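Isochorismatase hydrolase (Alkaliphilus metalliredigens, PDB 3HB7) probably acts as a hydrolase of the isochorismatase family, though its substrate is not established. Local coordinates at residues H57-A61 against G82-I86. Residues are numbered along the deposited sequence; the frame is centred on the assembly and turned at random.
Sequences HIQEA and GSDFI
Phe85 pushes the far end of its ring against His57 and Gln59, two neighbours along one side of strand 53-60 in the parallel sheet of this isochorismatase-like alpha/beta fold. The loop 82-86, on the way to strand 96-100, is thereby laid against the C-terminal end of the strand. Phe85 CZ lies 3.6 Å from Gln59 CB, and Phe85 CE1 comes equally near His57 CB, at 3.6 Å, so the ring is wedged between the two beta carbons. At its edge, near the ring plane, CE1 also meets Ile58 O at 4.1 Å. The imidazole of His57 adds an edge-to-face pair, its edge turned to the face of Phe85 with centroids 5.7 Å apart and planes at 69°. With CG anti to the carbonyl carbon, the His57 ring leads away from the loop, and its NE2 is hydrogen-bonded to Glu95.

Gln59 sends an extended chain across Phe85 at about a right angle, bringing CD within 3.9 Å of Phe85 CZ, with the amide and ring planes 32° apart. An alanine here would keep the CB contact but would probably open a gap beside CZ and CE2, leaving that side of the phenyl ring less firmly packed. At the strand's end Ser83 OG, anti to its own N, donates to Glu60 O over 2.8 Å, with a C=O...OG angle of 144° and OG only slightly tilted from the carbonyl plane.

Farther out, Ile58 points to the other side of the strand and packs on Val98 and Lys100, while backbone bonds tie His57 and Gln59 to strand 96-100 and Ile58 to Val12 and Asp14. Glu60 N donates to Asp14 OD1, and its carboxylate oxygen OE1 accepts a bond from Ala76 N.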
loop_
_atom_site.group_PDB
_atom_site.type_symbol
_atom_site.label_atom_id
_atom_site.label_comp_id
_atom_site.label_asym_id
_atom_site.label_seq_id
_atom_site.Cartn_x
_atom_site.Cartn_y
_atom_site.Cartn_z
ATOM N N HIS E 57 -14.907 25.175 -39.536
ATOM C CA HIS E 57 -13.653 24.699 -38.995
ATOM C C HIS E 57 -13.155 25.603 -37.890
ATOM O O HIS E 57 -13.032 26.792 -38.059
ATOM C CB HIS E 57 -12.586 24.605 -40.072
ATOM C CG HIS E 57 -13.046 23.956 -41.334
ATOM N ND1 HIS E 57 -12.741 22.657 -41.655
ATOM C CD2 HIS E 57 -13.773 24.434 -42.364
ATOM C CE1 HIS E 57 -13.283 22.356 -42.812
ATOM N NE2 HIS E 57 -13.916 23.416 -43.262
ATOM N N ILE E 58 -12.880 25.013 -36.749
ATOM C CA ILE E 58 -12.514 25.768 -35.593
ATOM C C ILE E 58 -11.115 25.468 -35.156
ATOM O O ILE E 58 -10.767 24.348 -34.905
ATOM C CB ILE E 58 -13.502 25.512 -34.496
ATOM C CG1 ILE E 58 -14.865 25.911 -34.999
ATOM C CG2 ILE E 58 -13.172 26.330 -33.300
ATOM C CD1 ILE E 58 -15.936 25.403 -34.233
ATOM N N GLN E 59 -10.309 26.499 -35.075
ATOM C CA GLN E 59 -8.932 26.352 -34.716
ATOM C C GLN E 59 -8.547 27.212 -33.541
ATOM O O GLN E 59 -8.838 28.369 -33.500
ATOM C CB GLN E 59 -8.042 26.688 -35.902
ATOM C CG GLN E 59 -7.919 28.131 -36.163
ATOM C CD GLN E 59 -7.178 28.467 -37.408
ATOM O OE1 GLN E 59 -6.174 27.876 -37.691
ATOM N NE2 GLN E 59 -7.686 29.382 -38.169
ATOM N N GLU E 60 -7.850 26.610 -32.603
ATOM C CA GLU E 60 -7.277 27.315 -31.488
ATOM C C GLU E 60 -6.174 28.174 -32.015
ATOM O O GLU E 60 -5.366 27.719 -32.775
ATOM C CB GLU E 60 -6.718 26.316 -30.499
ATOM C CG GLU E 60 -5.970 26.903 -29.362
ATOM C CD GLU E 60 -5.605 25.877 -28.321
ATOM O OE1 GLU E 60 -4.427 25.646 -28.110
ATOM O OE2 GLU E 60 -6.496 25.289 -27.724
ATOM N N ALA E 61 -6.187 29.434 -31.628
ATOM C CA ALA E 61 -5.229 30.408 -32.071
ATOM C C ALA E 61 -4.843 31.413 -30.999
ATOM O O ALA E 61 -5.271 32.520 -31.038
ATOM C CB ALA E 61 -5.757 31.114 -33.269
ATOM N N GLY E 82 1.504 25.243 -36.348
ATOM C CA GLY E 82 0.807 24.397 -35.407
ATOM C C GLY E 82 -0.665 24.682 -35.350
ATOM O O GLY E 82 -1.456 23.793 -35.194
ATOM N N SER E 83 -1.010 25.947 -35.490
ATOM C CA SER E 83 -2.385 26.402 -35.502
ATOM C C SER E 83 -3.190 25.916 -36.672
ATOM O O SER E 83 -4.381 25.785 -36.583
ATOM C CB SER E 83 -2.444 27.912 -35.430
ATOM O OG SER E 83 -3.633 28.329 -34.841
ATOM N N ASP E 84 -2.519 25.676 -37.786
ATOM C CA ASP E 84 -3.190 25.349 -39.038
ATOM C C ASP E 84 -3.799 23.986 -39.107
ATOM O O ASP E 84 -3.383 23.082 -38.440
ATOM C CB ASP E 84 -2.265 25.554 -40.224
ATOM C CG ASP E 84 -2.972 26.154 -41.403
ATOM O OD1 ASP E 84 -4.026 26.760 -41.212
ATOM O OD2 ASP E 84 -2.480 26.024 -42.523
ATOM N N PHE E 85 -4.806 23.860 -39.939
ATOM C CA PHE E 85 -5.455 22.597 -40.144
ATOM C C PHE E 85 -4.514 21.617 -40.821
ATOM O O PHE E 85 -3.656 21.992 -41.578
ATOM C CB PHE E 85 -6.747 22.789 -40.917
ATOM C CG PHE E 85 -7.643 23.806 -40.315
ATOM C CD1 PHE E 85 -8.468 23.485 -39.294
ATOM C CD2 PHE E 85 -7.621 25.093 -40.741
ATOM C CE1 PHE E 85 -9.247 24.421 -38.728
ATOM C CE2 PHE E 85 -8.399 26.015 -40.173
ATOM C CZ PHE E 85 -9.210 25.678 -39.171
ATOM N N ILE E 86 -4.655 20.357 -40.494
ATOM C CA ILE E 86 -3.915 19.351 -41.173
ATOM C C ILE E 86 -4.503 19.248 -42.553
ATOM O O ILE E 86 -5.680 19.438 -42.739
ATOM C CB ILE E 86 -4.012 18.039 -40.452
ATOM C CG1 ILE E 86 -5.460 17.689 -40.233
ATOM C CG2 ILE E 86 -3.314 18.132 -39.158
ATOM C CD1 ILE E 86 -5.667 16.311 -39.871
#